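Local coordinates for protein BtGH115A (Bacteroides thetaiotaomicron, PDB 5BY3) that probably hydrolyses decorated arabinogalactans as a family GH115 4-O-methyl-alpha-glucuronidase, removing alpha-linked 4-O-methylglucuronic acid, at residues A650-G655 with D676-S681; A82-S87 with M97-E102; A579-E584 with K631-P636. All blocks are in the same frame, centred on the assembly; numbering follows the deposited sequence.

Interaction 1: A650-G655 with D676-S681; sequences AEAKKG and DALTFS
The methyl group of A652 sits over one face of the F680 ring. Its CB is 4.3 Å from the ring centroid, 20° off the ring normal, and is displaced toward the rim. This is a CH-pi contact. The setting is the mostly beta C-terminal domain of the enzyme, whose sequence family is grouped with the galactose-binding-like domains. Strand 677-682 is an outermost strand of a four-stranded antiparallel sheet. Its inner side pairs with strand 755-761. The loop 650-655 lies along its other side and runs antiparallel to it.

The same A652 methyl reaches a second apolar neighbour, with CB 3.9 Å from L678 CG. A652 thus bridges two side chains of the strand. F680 CG lies opposite the carbonyl carbon and beside the backbone N (chi1 -63°), which carries the ring under A652. W647 also stacks on this ring. L768 of strand 766-772 touches both L678 and F680.

Two backbone bonds hold the loop to the strand, both on T679. K653 N donates to T679 O at 3.0 Å. T679 N donates to K654 O at 3.1 Å, but this bond is weak, with an N-H...O angle of 128°. T679 therefore uses both its backbone polar groups on the loop. Its own side chain packs by CB and OG1 on K654 CB.

At the two ends the contact is close. K653 bends at chi2 and lays its aliphatic chain beside S681, bringing CE to 3.2 Å from S681 OG. G655 has no side chain, and its CA passes 3.1 Å from A677 O, while L678 CD1 lies 3.7 Å from G655 C.

Interaction 2: A82-S87 with M97-E102; sequences AGIDIS and MLAVSE
I84 CG1 meets the methyl group of A99, with I84 CG1 to A99 CB at 3.7 Å. This is the first of the apolar contacts that carry most of the interface. The CB of I84 points at strand 96-100. CD1 extends further along the chain, toward S101. It lies 3.7 Å from S101 CA and equally far from S101 N. One isoleucine branch therefore covers A99, the end of V100 and S101. I84 also touches V107 of the neighbouring strand 106-110.

The second apolar contact involves I86 and M97, a selenomethionine. The two side chains cross obliquely. I86 CG2 is 4.0 Å from M97 SE. I86 CG2 is anti to the carbonyl carbon, which leaves it beside the backbone N and facing the selenium. The rest of I86 turns away from M97, and the side chain also packs on A109 and I73. The M97 chain is extended beyond CG, so its end reaches the loop backbone.

The fold explains this pattern. Strand 96-100 belongs to a mixed six-stranded sheet, between antiparallel neighbours 106-110 and 155-156. M97, A99 and S101 start toward the loop 82-87, while L98 and V100 start away from it. The loop follows helix 77-81 and packs over the 96-100 part of the sheet.

No hydrogen bond crosses the contact. D85 O lies 3.6 Å from M97 SE, at packing distance, and equally far from M97 CE. The loop is shaped instead by its own backbone, as two inverse gamma turns centred on G83 and D85. I84 N donates to A82 O at 2.8 Å in the first, and the I86 N to I84 O bond of the second is weak.

Interaction 3: A579-E584 with K631-P636; sequences ARHDKE and KAATAP
R580 O accepts the backbone N-H of A633 at 2.9 Å, in a nearly straight bond with an N-H...O angle of 173°. R580 lies near the C-terminal end of helix 552-580, which closes in a Schellman motif with D582, of positive phi, as its C-prime residue. The helix end is thus bound to the loop 631-636, which comes after helix 587-603.

The R580 side chain lies across K631. Its CG rests on the K631 carbonyl, 3.3 Å from K631 O. The aliphatic contact is made further out, where R580 CD is 4.1 Å from K631 CD. The chain then bends at chi3 and takes the guanidinium to D518, with which NH2 forms a salt bridge. The charged end of K631 is not far off, with NZ 5.6 Å from R580 NE. D518 probably offsets part of that like charge.

H581 makes the second half of the contact with its ring. CG stands anti to the carbonyl carbon (chi1 -67°), and this brings the ring back to the loop although its CB starts away from it. Q577 O holds ND1 by a hydrogen bond from one helical turn earlier, which restrains the ring's rotation. A635 O lies near the ring plane, at its edge. A633 covers one face in a CH-pi contact: its CB is over the middle of the ring, 3.5 Å from the centroid, and also 3.4 Å from R580 O.

Along the chain, interaction 2 comes first, then interaction 3, then interaction 1. Interaction 2 lies in the N-terminal mixed sheet. Interaction 3 lies at the end of helix 552-580, and interaction 1 on an edge strand of the mostly beta C-terminal domain. The centres of interaction 1 and interaction 2 are about 54 Å apart. Those of interaction 1 and interaction 3 are about 42 Å apart. Those of interaction 2 and interaction 3, about 72 Å apart, lie on opposite sides of the chain's centre. The parallel eight-stranded sheet of the TIM-barrel family region comes between these two in sequence. The three contacts therefore lie in separate regions, though strand 646-647 leads from 631-636 to 650-655.

Interaction 1: A650-G655 with D676-S681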
# COMPACT_ATOMS: atom_id res chain seq x y z
N ALA A 650 -10.72 -4.97 -25.81
CA ALA A 650 -10.17 -5.89 -26.81
C ALA A 650 -11.23 -6.49 -27.76
O ALA A 650 -10.87 -7.11 -28.76
CB ALA A 650 -9.36 -7.00 -26.14
N GLU A 651 -12.51 -6.29 -27.44
CA GLU A 651 -13.61 -6.58 -28.37
C GLU A 651 -13.57 -5.63 -29.57
O GLU A 651 -14.25 -5.86 -30.57
CB GLU A 651 -14.98 -6.55 -27.68
CG GLU A 651 -15.16 -7.63 -26.62
CD GLU A 651 -16.61 -8.06 -26.40
OE1 GLU A 651 -17.51 -7.22 -26.15
OE2 GLU A 651 -16.87 -9.29 -26.44
N ALA A 652 -12.75 -4.58 -29.47
CA ALA A 652 -12.53 -3.65 -30.56
C ALA A 652 -12.02 -4.36 -31.81
O ALA A 652 -11.29 -5.35 -31.71
CB ALA A 652 -11.54 -2.59 -30.13
N LYS A 653 -12.41 -3.87 -32.98
CA LYS A 653 -11.79 -4.28 -34.24
C LYS A 653 -10.47 -3.51 -34.33
O LYS A 653 -9.53 -3.83 -33.59
CB LYS A 653 -12.71 -4.00 -35.45
CG LYS A 653 -14.18 -4.42 -35.30
CD LYS A 653 -14.39 -5.87 -34.87
CE LYS A 653 -15.85 -6.27 -35.06
NZ LYS A 653 -16.35 -7.16 -33.97
N LYS A 654 -10.40 -2.49 -35.18
CA LYS A 654 -9.24 -1.57 -35.25
C LYS A 654 -8.84 -0.95 -33.89
O LYS A 654 -9.68 -0.64 -33.04
CB LYS A 654 -9.47 -0.46 -36.30
CG LYS A 654 -8.20 0.02 -36.98
CD LYS A 654 -8.48 1.01 -38.11
CE LYS A 654 -8.42 2.45 -37.62
NZ LYS A 654 -7.73 3.35 -38.58
N GLY A 655 -7.54 -0.81 -33.70
CA GLY A 655 -6.99 -0.18 -32.51
C GLY A 655 -6.19 -1.12 -31.63
O GLY A 655 -6.53 -2.30 -31.47
N ASP A 676 -3.75 7.31 -30.03
CA ASP A 676 -4.35 6.04 -30.51
C ASP A 676 -5.85 6.02 -30.32
O ASP A 676 -6.39 6.83 -29.56
CB ASP A 676 -3.74 4.80 -29.85
CG ASP A 676 -2.32 4.54 -30.31
OD1 ASP A 676 -1.77 5.39 -31.06
OD2 ASP A 676 -1.75 3.49 -29.93
N ALA A 677 -6.50 5.11 -31.03
CA ALA A 677 -7.95 4.94 -30.99
C ALA A 677 -8.31 3.50 -31.01
O ALA A 677 -7.62 2.69 -31.61
CB ALA A 677 -8.62 5.63 -32.17
N LEU A 678 -9.41 3.20 -30.32
CA LEU A 678 -10.18 1.98 -30.46
C LEU A 678 -11.47 2.23 -31.27
O LEU A 678 -12.07 3.32 -31.23
CB LEU A 678 -10.52 1.42 -29.09
CG LEU A 678 -9.58 0.38 -28.48
CD1 LEU A 678 -8.10 0.53 -28.89
CD2 LEU A 678 -9.77 0.34 -26.96
N THR A 679 -11.89 1.19 -31.99
CA THR A 679 -12.96 1.27 -32.97
C THR A 679 -13.91 0.10 -32.65
O THR A 679 -13.50 -1.07 -32.67
CB THR A 679 -12.34 1.20 -34.40
OG1 THR A 679 -11.43 2.30 -34.61
CG2 THR A 679 -13.39 1.16 -35.52
N PHE A 680 -15.15 0.41 -32.28
CA PHE A 680 -16.16 -0.62 -31.94
C PHE A 680 -17.27 -0.62 -32.98
O PHE A 680 -17.66 0.44 -33.46
CB PHE A 680 -16.79 -0.38 -30.57
CG PHE A 680 -15.81 -0.46 -29.45
CD1 PHE A 680 -15.07 0.66 -29.08
CD2 PHE A 680 -15.61 -1.64 -28.78
CE1 PHE A 680 -14.15 0.59 -28.06
CE2 PHE A 680 -14.69 -1.71 -27.75
CZ PHE A 680 -13.95 -0.60 -27.39
N SER A 681 -17.79 -1.80 -33.30
CA SER A 681 -18.80 -1.90 -34.33
C SER A 681 -20.05 -2.67 -33.90
O SER A 681 -20.00 -3.61 -33.06
CB SER A 681 -18.21 -2.46 -35.64
OG SER A 681 -17.85 -3.82 -35.48

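Interaction 2: A82-S87 with M97-E102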
# COMPACT_ATOMS: atom_id res chain seq x y z
N ALA A 82 38.73 -14.40 1.63
CA ALA A 82 38.14 -15.42 0.78
C ALA A 82 38.06 -14.80 -0.60
O ALA A 82 37.46 -13.74 -0.78
CB ALA A 82 36.77 -15.84 1.29
N GLY A 83 38.69 -15.47 -1.57
CA GLY A 83 39.03 -14.90 -2.88
C GLY A 83 37.88 -14.72 -3.85
O GLY A 83 37.80 -15.39 -4.88
N ILE A 84 36.99 -13.80 -3.50
CA ILE A 84 35.81 -13.53 -4.29
C ILE A 84 35.98 -12.19 -5.00
O ILE A 84 36.42 -11.20 -4.40
CB ILE A 84 34.53 -13.62 -3.40
CG1 ILE A 84 33.50 -14.56 -4.01
CG2 ILE A 84 33.94 -12.26 -3.04
CD1 ILE A 84 33.71 -16.01 -3.63
N ASP A 85 35.65 -12.17 -6.29
CA ASP A 85 35.62 -10.94 -7.08
C ASP A 85 34.37 -10.11 -6.73
O ASP A 85 33.34 -10.18 -7.42
CB ASP A 85 35.72 -11.23 -8.59
CG ASP A 85 36.08 -9.99 -9.43
OD1 ASP A 85 35.82 -8.84 -9.02
OD2 ASP A 85 36.63 -10.18 -10.54
N ILE A 86 34.46 -9.38 -5.62
CA ILE A 86 33.58 -8.24 -5.36
C ILE A 86 34.25 -7.12 -6.10
O ILE A 86 35.47 -7.01 -6.06
CB ILE A 86 33.38 -7.91 -3.85
CG1 ILE A 86 34.69 -7.73 -3.08
CG2 ILE A 86 32.60 -9.01 -3.17
CD1 ILE A 86 35.10 -6.30 -2.84
N SER A 87 33.47 -6.32 -6.81
CA SER A 87 33.99 -5.23 -7.65
C SER A 87 32.76 -4.52 -8.12
O SER A 87 32.66 -3.29 -8.02
CB SER A 87 34.76 -5.75 -8.88
OG SER A 87 36.08 -6.19 -8.57
N MSE A 97 26.27 -9.12 -2.88
CA MSE A 97 26.68 -10.26 -3.68
C MSE A 97 26.66 -11.48 -2.79
O MSE A 97 27.17 -11.47 -1.65
CB MSE A 97 28.12 -10.05 -4.09
CG MSE A 97 28.20 -9.46 -5.49
SE MSE A 97 30.03 -9.83 -6.12
CE MSE A 97 29.84 -9.58 -8.07
N LEU A 98 26.04 -12.53 -3.31
CA LEU A 98 26.15 -13.85 -2.71
C LEU A 98 26.93 -14.72 -3.66
O LEU A 98 26.65 -14.75 -4.86
CB LEU A 98 24.79 -14.47 -2.54
CG LEU A 98 23.77 -13.95 -1.55
CD1 LEU A 98 22.66 -14.98 -1.59
CD2 LEU A 98 24.39 -13.88 -0.18
N ALA A 99 27.92 -15.44 -3.12
CA ALA A 99 28.79 -16.28 -3.93
C ALA A 99 29.35 -17.40 -3.06
O ALA A 99 29.50 -17.22 -1.85
CB ALA A 99 29.92 -15.43 -4.52
N VAL A 100 29.68 -18.53 -3.69
CA VAL A 100 30.35 -19.65 -3.04
C VAL A 100 31.84 -19.69 -3.45
O VAL A 100 32.14 -19.94 -4.62
CB VAL A 100 29.66 -21.02 -3.34
CG1 VAL A 100 30.28 -22.15 -2.49
CG2 VAL A 100 28.12 -20.96 -3.15
N SER A 101 32.75 -19.43 -2.49
CA SER A 101 34.22 -19.51 -2.72
C SER A 101 34.62 -20.91 -3.15
O SER A 101 33.88 -21.86 -2.86
CB SER A 101 35.00 -19.10 -1.46
OG SER A 101 34.91 -20.06 -0.42
N GLU A 102 35.78 -21.05 -3.81
CA GLU A 102 36.21 -22.36 -4.34
C GLU A 102 36.30 -23.49 -3.27
O GLU A 102 36.17 -24.67 -3.60
CB GLU A 102 37.50 -22.25 -5.16
CG GLU A 102 38.76 -21.97 -4.36
CD GLU A 102 40.04 -22.20 -5.16
OE1 GLU A 102 40.12 -23.19 -5.92
OE2 GLU A 102 40.97 -21.39 -5.00

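Interaction 3: A579-E584 with K631-P636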
# COMPACT_ATOMS: atom_id res chain seq x y z
N ALA A 579 -34.61 -6.76 1.66
CA ALA A 579 -35.59 -6.72 2.75
C ALA A 579 -36.42 -5.44 2.84
O ALA A 579 -37.63 -5.52 3.05
CB ALA A 579 -34.91 -7.01 4.09
N ARG A 580 -35.77 -4.27 2.72
CA ARG A 580 -36.45 -2.97 2.59
C ARG A 580 -37.52 -2.98 1.52
O ARG A 580 -38.53 -2.31 1.67
CB ARG A 580 -35.44 -1.84 2.23
CG ARG A 580 -34.60 -1.33 3.41
CD ARG A 580 -33.90 -0.01 3.09
NE ARG A 580 -32.84 -0.13 2.06
CZ ARG A 580 -31.59 -0.49 2.31
NH1 ARG A 580 -31.18 -0.80 3.55
NH2 ARG A 580 -30.73 -0.58 1.31
N HIS A 581 -37.26 -3.68 0.41
CA HIS A 581 -38.22 -3.76 -0.70
C HIS A 581 -39.11 -5.03 -0.65
O HIS A 581 -39.72 -5.38 -1.65
CB HIS A 581 -37.51 -3.65 -2.06
CG HIS A 581 -36.90 -2.32 -2.32
ND1 HIS A 581 -35.61 -2.00 -1.91
CD2 HIS A 581 -37.38 -1.22 -2.95
CE1 HIS A 581 -35.34 -0.76 -2.27
NE2 HIS A 581 -36.39 -0.26 -2.91
N ASP A 582 -39.18 -5.69 0.51
CA ASP A 582 -40.17 -6.76 0.77
C ASP A 582 -39.90 -7.96 -0.16
O ASP A 582 -40.82 -8.60 -0.68
CB ASP A 582 -41.61 -6.19 0.59
CG ASP A 582 -42.63 -6.81 1.53
OD1 ASP A 582 -42.52 -6.60 2.76
OD2 ASP A 582 -43.58 -7.47 1.02
N LYS A 583 -38.61 -8.23 -0.36
CA LYS A 583 -38.16 -9.30 -1.27
C LYS A 583 -37.26 -10.33 -0.57
O LYS A 583 -36.72 -11.25 -1.23
CB LYS A 583 -37.41 -8.70 -2.47
CG LYS A 583 -38.22 -7.66 -3.19
CD LYS A 583 -37.94 -7.61 -4.67
CE LYS A 583 -39.28 -7.43 -5.37
NZ LYS A 583 -39.14 -6.50 -6.52
N GLU A 584 -37.12 -10.15 0.76
CA GLU A 584 -36.27 -10.94 1.63
C GLU A 584 -36.57 -10.71 3.07
O GLU A 584 -37.09 -9.66 3.44
CB GLU A 584 -34.81 -10.56 1.46
CG GLU A 584 -34.03 -11.51 0.57
CD GLU A 584 -33.83 -12.89 1.20
OE1 GLU A 584 -34.19 -13.08 2.39
OE2 GLU A 584 -33.32 -13.77 0.47
N LYS A 631 -36.49 -0.80 8.10
CA LYS A 631 -37.38 0.24 7.61
C LYS A 631 -37.79 -0.18 6.22
O LYS A 631 -37.06 -0.91 5.57
CB LYS A 631 -36.72 1.65 7.70
CG LYS A 631 -36.54 2.49 6.43
CD LYS A 631 -35.06 2.61 6.07
CE LYS A 631 -34.80 3.78 5.12
NZ LYS A 631 -33.43 4.34 5.38
N ALA A 632 -38.97 0.25 5.78
CA ALA A 632 -39.49 -0.12 4.47
C ALA A 632 -39.12 0.95 3.47
O ALA A 632 -39.21 2.14 3.76
CB ALA A 632 -41.01 -0.34 4.50
N ALA A 633 -38.69 0.51 2.29
CA ALA A 633 -38.31 1.39 1.21
C ALA A 633 -39.51 2.22 0.79
O ALA A 633 -40.66 1.75 0.90
CB ALA A 633 -37.80 0.56 0.03
N THR A 634 -39.25 3.45 0.34
CA THR A 634 -40.28 4.28 -0.30
C THR A 634 -40.22 4.03 -1.80
O THR A 634 -41.18 3.49 -2.39
CB THR A 634 -40.13 5.79 0.00
OG1 THR A 634 -39.59 5.97 1.31
CG2 THR A 634 -41.49 6.49 -0.09
N ALA A 635 -39.09 4.36 -2.41
CA ALA A 635 -38.87 4.17 -3.85
C ALA A 635 -38.88 2.68 -4.27
O ALA A 635 -38.74 1.80 -3.42
CB ALA A 635 -37.57 4.83 -4.25
N PRO A 636 -39.06 2.38 -5.58
CA PRO A 636 -38.81 1.01 -6.06
C PRO A 636 -37.31 0.72 -6.26
O PRO A 636 -36.48 1.58 -6.00
CB PRO A 636 -39.54 0.97 -7.41
CG PRO A 636 -39.63 2.38 -7.86
CD PRO A 636 -39.65 3.24 -6.63